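Aspartate-semialdehyde dehydrogenase (Thermus thermophilus, PDB 2YV3) probably catalyses the NADPH-dependent reductive dephosphorylation of L-aspartyl-4-phosphate to L-aspartate-semialdehyde, a step in lysine, methionine and threonine biosynthesis. Local coordinates at residues W95-W100 with E207-W212; N124-I129 with V148-A153. One frame throughout, in Å; residues are numbered along the deposited sequence.

How the interactions relate
How a two-domain enzyme builds one site from distant parts of its chain is illustrated by these two contacts, whose centres lie about 15 Å apart. The order along the sequence is 95-100, 124-129, 148-153, 207-212, so both segments of interaction 2 fall between those of interaction 1. Interaction 1 joins a loop of the nucleotide-binding part to helix 205-219; interaction 2 sets the start of helix 125-141 against strand 143-151 of the five-stranded sheet. The two meet where R96 NH2 comes 3.5 Å from N124 CA, and E213 of helix 205-219 serves both. The predicted phosphate-binding, nucleophilic and substrate-binding residues are thereby gathered together, and both contacts also reach the second subunit.

Interaction 1: residues W95-W100 with E207-W212; sequences WRYEPW and EMKVVW
Y97 and W212 meet as a T-shaped pair, the indole turning its edge toward one face of the phenol. The planes stand at 76°, with the centroid of the Y97 ring 5.9 Å from that of the six-membered ring of W212; the nearest atoms, Y97 CE1 and W212 CE3, are 4.5 Å apart, so the touch is a light one. The opposite face of the phenol is covered by R96, whose CB sits 3.6 Å above the ring centre. At the far end of the same ring, Y97 OH lies 3.7 Å from K209 CG, the lysine chain passing it at about a right angle. K209 then bends at chi3 (72°), which carries its amine to the edge of the R96 guanidinium, with NZ 3.5 Å from R96 NH1 and in the guanidinium plane.

Acidic partners flank both groups: E213 forms a salt bridge with R96 NH1, and E206 one with K209 NZ. N122 O accepts a hydrogen bond from R96 NE, while S93 OG bonds to Y97 OH. The loop itself makes a type I turn from W95 to E98, and K216 NZ bonds to R96 O. With R96 predicted to bind phosphate and the side chain of K209 about 6 Å from that of C125, the predicted nucleophile, the cluster is consistent with the anion pocket of an aspartate-semialdehyde dehydrogenase active site, built across the two domains.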
# COMPACT_ATOMS: atom_id res chain seq x y z
N TRP A 95 -16.53 9.70 -21.72
CA TRP A 95 -16.97 8.82 -22.78
C TRP A 95 -16.52 7.35 -22.63
O TRP A 95 -16.86 6.51 -23.45
CB TRP A 95 -16.49 9.36 -24.13
CG TRP A 95 -16.80 10.79 -24.31
CD1 TRP A 95 -15.95 11.85 -24.17
CD2 TRP A 95 -18.08 11.35 -24.64
NE1 TRP A 95 -16.62 13.02 -24.38
CE2 TRP A 95 -17.93 12.75 -24.67
CE3 TRP A 95 -19.34 10.79 -24.91
CZ2 TRP A 95 -18.99 13.61 -24.96
CZ3 TRP A 95 -20.40 11.65 -25.20
CH2 TRP A 95 -20.21 13.05 -25.22
N ARG A 96 -15.75 7.07 -21.57
CA ARG A 96 -15.22 5.73 -21.30
C ARG A 96 -16.26 4.62 -21.26
O ARG A 96 -16.11 3.61 -21.93
CB ARG A 96 -14.51 5.70 -19.95
CG ARG A 96 -13.09 6.22 -19.93
CD ARG A 96 -12.61 6.14 -18.49
NE ARG A 96 -11.41 6.94 -18.26
CZ ARG A 96 -10.97 7.25 -17.05
NH1 ARG A 96 -11.62 6.82 -15.98
NH2 ARG A 96 -9.89 8.00 -16.90
N TYR A 97 -17.29 4.81 -20.46
CA TYR A 97 -18.33 3.80 -20.32
C TYR A 97 -19.44 4.00 -21.30
O TYR A 97 -20.60 3.82 -20.96
CB TYR A 97 -18.86 3.82 -18.88
CG TYR A 97 -17.75 4.16 -17.91
CD1 TYR A 97 -16.64 3.32 -17.79
CD2 TYR A 97 -17.74 5.38 -17.24
CE1 TYR A 97 -15.54 3.70 -17.04
CE2 TYR A 97 -16.64 5.76 -16.48
CZ TYR A 97 -15.55 4.91 -16.39
OH TYR A 97 -14.46 5.27 -15.63
N GLU A 98 -19.10 4.36 -22.53
CA GLU A 98 -20.13 4.56 -23.53
C GLU A 98 -19.94 3.59 -24.70
O GLU A 98 -18.87 3.55 -25.31
CB GLU A 98 -20.11 6.02 -24.01
CG GLU A 98 -19.63 7.03 -22.95
CD GLU A 98 -20.38 6.98 -21.59
OE1 GLU A 98 -21.63 7.02 -21.58
OE2 GLU A 98 -19.70 6.93 -20.53
N PRO A 99 -20.97 2.77 -25.00
CA PRO A 99 -21.08 1.74 -26.05
C PRO A 99 -20.56 2.06 -27.47
O PRO A 99 -20.38 1.16 -28.30
CB PRO A 99 -22.57 1.43 -26.05
CG PRO A 99 -22.93 1.60 -24.62
CD PRO A 99 -22.22 2.86 -24.23
N TRP A 100 -20.32 3.33 -27.76
CA TRP A 100 -19.86 3.68 -29.10
C TRP A 100 -18.39 4.11 -29.12
O TRP A 100 -17.83 4.35 -30.19
CB TRP A 100 -20.76 4.80 -29.66
CG TRP A 100 -20.36 6.22 -29.27
CD1 TRP A 100 -19.25 6.90 -29.69
CD2 TRP A 100 -21.12 7.14 -28.48
NE1 TRP A 100 -19.28 8.19 -29.21
CE2 TRP A 100 -20.42 8.36 -28.47
CE3 TRP A 100 -22.34 7.05 -27.78
CZ2 TRP A 100 -20.89 9.49 -27.79
CZ3 TRP A 100 -22.80 8.18 -27.11
CH2 TRP A 100 -22.08 9.37 -27.12
N GLU A 207 -11.73 2.53 -7.36
CA GLU A 207 -11.71 1.08 -7.25
C GLU A 207 -12.53 0.44 -8.36
O GLU A 207 -12.04 -0.42 -9.09
CB GLU A 207 -12.26 0.64 -5.88
CG GLU A 207 -11.39 1.06 -4.73
CD GLU A 207 -12.01 0.83 -3.37
OE1 GLU A 207 -13.04 1.47 -3.06
OE2 GLU A 207 -11.48 0.01 -2.60
N MET A 208 -13.78 0.89 -8.48
CA MET A 208 -14.73 0.37 -9.47
C MET A 208 -14.29 0.40 -10.92
O MET A 208 -14.77 -0.38 -11.75
CB MET A 208 -16.07 1.08 -9.32
CG MET A 208 -16.90 0.48 -8.20
SD MET A 208 -16.63 -1.31 -8.20
CE MET A 208 -17.54 -1.82 -9.65
N LYS A 209 -13.35 1.30 -11.22
CA LYS A 209 -12.81 1.45 -12.56
C LYS A 209 -11.89 0.28 -12.88
O LYS A 209 -11.93 -0.23 -14.00
CB LYS A 209 -12.07 2.79 -12.64
CG LYS A 209 -13.03 3.95 -12.50
CD LYS A 209 -12.38 5.23 -12.00
CE LYS A 209 -11.47 5.89 -13.04
NZ LYS A 209 -10.97 7.21 -12.57
N VAL A 210 -11.09 -0.15 -11.90
CA VAL A 210 -10.18 -1.27 -12.12
C VAL A 210 -10.96 -2.42 -12.73
O VAL A 210 -10.39 -3.27 -13.39
CB VAL A 210 -9.52 -1.76 -10.79
CG1 VAL A 210 -8.62 -2.98 -11.04
CG2 VAL A 210 -8.71 -0.63 -10.15
N VAL A 211 -12.27 -2.43 -12.50
CA VAL A 211 -13.16 -3.47 -13.02
C VAL A 211 -13.85 -3.12 -14.35
O VAL A 211 -13.60 -3.77 -15.37
CB VAL A 211 -14.26 -3.82 -12.01
CG1 VAL A 211 -14.89 -5.15 -12.37
CG2 VAL A 211 -13.68 -3.83 -10.60
N TRP A 212 -14.73 -2.12 -14.34
CA TRP A 212 -15.45 -1.73 -15.56
C TRP A 212 -14.51 -1.46 -16.75
O TRP A 212 -14.85 -1.74 -17.91
CB TRP A 212 -16.29 -0.47 -15.32
CG TRP A 212 -17.21 -0.55 -14.14
CD1 TRP A 212 -17.79 -1.68 -13.63
CD2 TRP A 212 -17.71 0.54 -13.36
NE1 TRP A 212 -18.61 -1.35 -12.57
CE2 TRP A 212 -18.57 0.01 -12.39
CE3 TRP A 212 -17.49 1.93 -13.40
CZ2 TRP A 212 -19.23 0.81 -11.46
CZ3 TRP A 212 -18.15 2.73 -12.48
CH2 TRP A 212 -19.00 2.17 -11.52

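Interaction 2: residues N124-I129 with V148-A153; sequences NCTTAI and VATYQA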
# COMPACT_ATOMS: atom_id res chain seq x y z
N ASN A 124 -8.14 4.67 -17.40
CA ASN A 124 -7.75 5.27 -16.13
C ASN A 124 -6.28 5.06 -15.91
O ASN A 124 -5.65 4.32 -16.64
CB ASN A 124 -8.51 4.66 -14.96
CG ASN A 124 -8.25 5.41 -13.66
OD1 ASN A 124 -7.90 4.82 -12.63
ND2 ASN A 124 -8.44 6.73 -13.69
N CYS A 125 -5.73 5.71 -14.89
CA CYS A 125 -4.32 5.56 -14.60
C CYS A 125 -4.07 4.13 -14.11
O CYS A 125 -3.44 3.31 -14.78
CB CYS A 125 -3.91 6.55 -13.51
SG CYS A 125 -5.03 6.49 -12.06
N THR A 126 -4.59 3.87 -12.91
CA THR A 126 -4.46 2.60 -12.24
C THR A 126 -4.72 1.39 -13.15
O THR A 126 -4.12 0.33 -12.93
CB THR A 126 -5.43 2.53 -11.04
OG1 THR A 126 -5.18 3.63 -10.17
CG2 THR A 126 -5.21 1.26 -10.26
N THR A 127 -5.59 1.56 -14.15
CA THR A 127 -5.95 0.49 -15.08
C THR A 127 -4.93 0.27 -16.19
O THR A 127 -4.60 -0.87 -16.52
CB THR A 127 -7.33 0.74 -15.75
OG1 THR A 127 -8.39 0.55 -14.80
CG2 THR A 127 -7.54 -0.22 -16.89
N ALA A 128 -4.45 1.37 -16.77
CA ALA A 128 -3.48 1.31 -17.84
C ALA A 128 -2.30 0.43 -17.43
O ALA A 128 -2.11 -0.68 -17.97
CB ALA A 128 -3.00 2.69 -18.19
N ILE A 129 -1.50 0.89 -16.46
CA ILE A 129 -0.35 0.11 -16.05
C ILE A 129 -0.71 -1.32 -15.65
O ILE A 129 -0.10 -2.26 -16.15
CB ILE A 129 0.47 0.79 -14.90
CG1 ILE A 129 0.27 0.04 -13.58
CG2 ILE A 129 0.10 2.27 -14.79
CD1 ILE A 129 1.55 -0.13 -12.79
N VAL A 148 -6.43 -6.47 -6.35
CA VAL A 148 -5.37 -5.48 -6.22
C VAL A 148 -5.49 -4.50 -5.06
O VAL A 148 -6.58 -4.12 -4.64
CB VAL A 148 -5.17 -4.69 -7.55
CG1 VAL A 148 -6.23 -5.10 -8.59
CG2 VAL A 148 -5.22 -3.18 -7.30
N ALA A 149 -4.33 -4.12 -4.53
CA ALA A 149 -4.20 -3.15 -3.45
C ALA A 149 -3.29 -2.11 -4.07
O ALA A 149 -2.14 -2.37 -4.44
CB ALA A 149 -3.55 -3.77 -2.24
N THR A 150 -3.85 -0.92 -4.19
CA THR A 150 -3.21 0.23 -4.80
C THR A 150 -2.44 1.08 -3.80
O THR A 150 -2.85 1.23 -2.66
CB THR A 150 -4.32 1.07 -5.49
OG1 THR A 150 -4.30 0.83 -6.91
CG2 THR A 150 -4.17 2.53 -5.19
N TYR A 151 -1.32 1.59 -4.27
CA TYR A 151 -0.42 2.47 -3.51
C TYR A 151 -0.34 3.69 -4.44
O TYR A 151 0.69 3.95 -5.06
CB TYR A 151 0.98 1.83 -3.36
CG TYR A 151 1.02 0.54 -2.55
CD1 TYR A 151 1.52 0.53 -1.24
CD2 TYR A 151 0.52 -0.64 -3.05
CE1 TYR A 151 1.49 -0.62 -0.48
CE2 TYR A 151 0.49 -1.80 -2.30
CZ TYR A 151 0.97 -1.79 -1.01
OH TYR A 151 0.91 -2.93 -0.25
N GLN A 152 -1.44 4.42 -4.56
CA GLN A 152 -1.50 5.57 -5.46
C GLN A 152 -0.80 6.87 -5.06
O GLN A 152 -0.61 7.15 -3.88
CB GLN A 152 -2.96 5.83 -5.84
CG GLN A 152 -3.41 4.91 -6.98
CD GLN A 152 -4.89 4.99 -7.24
OE1 GLN A 152 -5.45 6.08 -7.35
NE2 GLN A 152 -5.55 3.82 -7.33
N ALA A 153 -0.44 7.66 -6.07
CA ALA A 153 0.30 8.89 -5.87
C ALA A 153 -0.45 10.22 -5.89
O ALA A 153 -1.62 10.30 -6.24
CB ALA A 153 1.44 8.95 -6.88
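T126 faces T150 and Q152 where the first turn of helix 125-141 packs on strand 143-151, a helix-on-sheet contact in which the strand belongs to the dimerisation domain of this dehydrogenase family. The helix leads directly into the strand it covers, through a short connection, so the two elements form a compact helix-strand unit whose touching residues are all buried.

The van der Waals part of the contact is narrow: the methyl branch of T126, CG2, is directed at the strand and lies 3.5 Å from the hydroxyl oxygen OG1 of T150, the two side chains meeting at a slant.

The polar part belongs to the other branch. With T126 chi1 at -56°, the hydroxyl lies beside the backbone N while the methyl is anti to it, so one threonine presents different chemistry to two strand-side neighbours. The extended side chain of Q152 comes in at about a right angle to T126 and brings its amide to that hydroxyl. Q152, a predicted substrate-binding residue, also touches R231 and H238, the latter the predicted proton acceptor; C125, the predicted acyl-thioester nucleophile, touches H238 as well. T127, one residue beyond T126, gives its OG1 to E213 OE2.

Backbone bonds fix both elements. T150 pairs with T228 on the neighbouring strand, and Y151 with A239 on the other side. N124 occupies the N-cap, its O accepting a bond from A128 N at 3.2 Å.

At the dimer interface, Y151 stacks on Y151 of the second subunit. Between T126 and Q152, OG1 of the threonine stands 3.2 Å from CD of the glutamine.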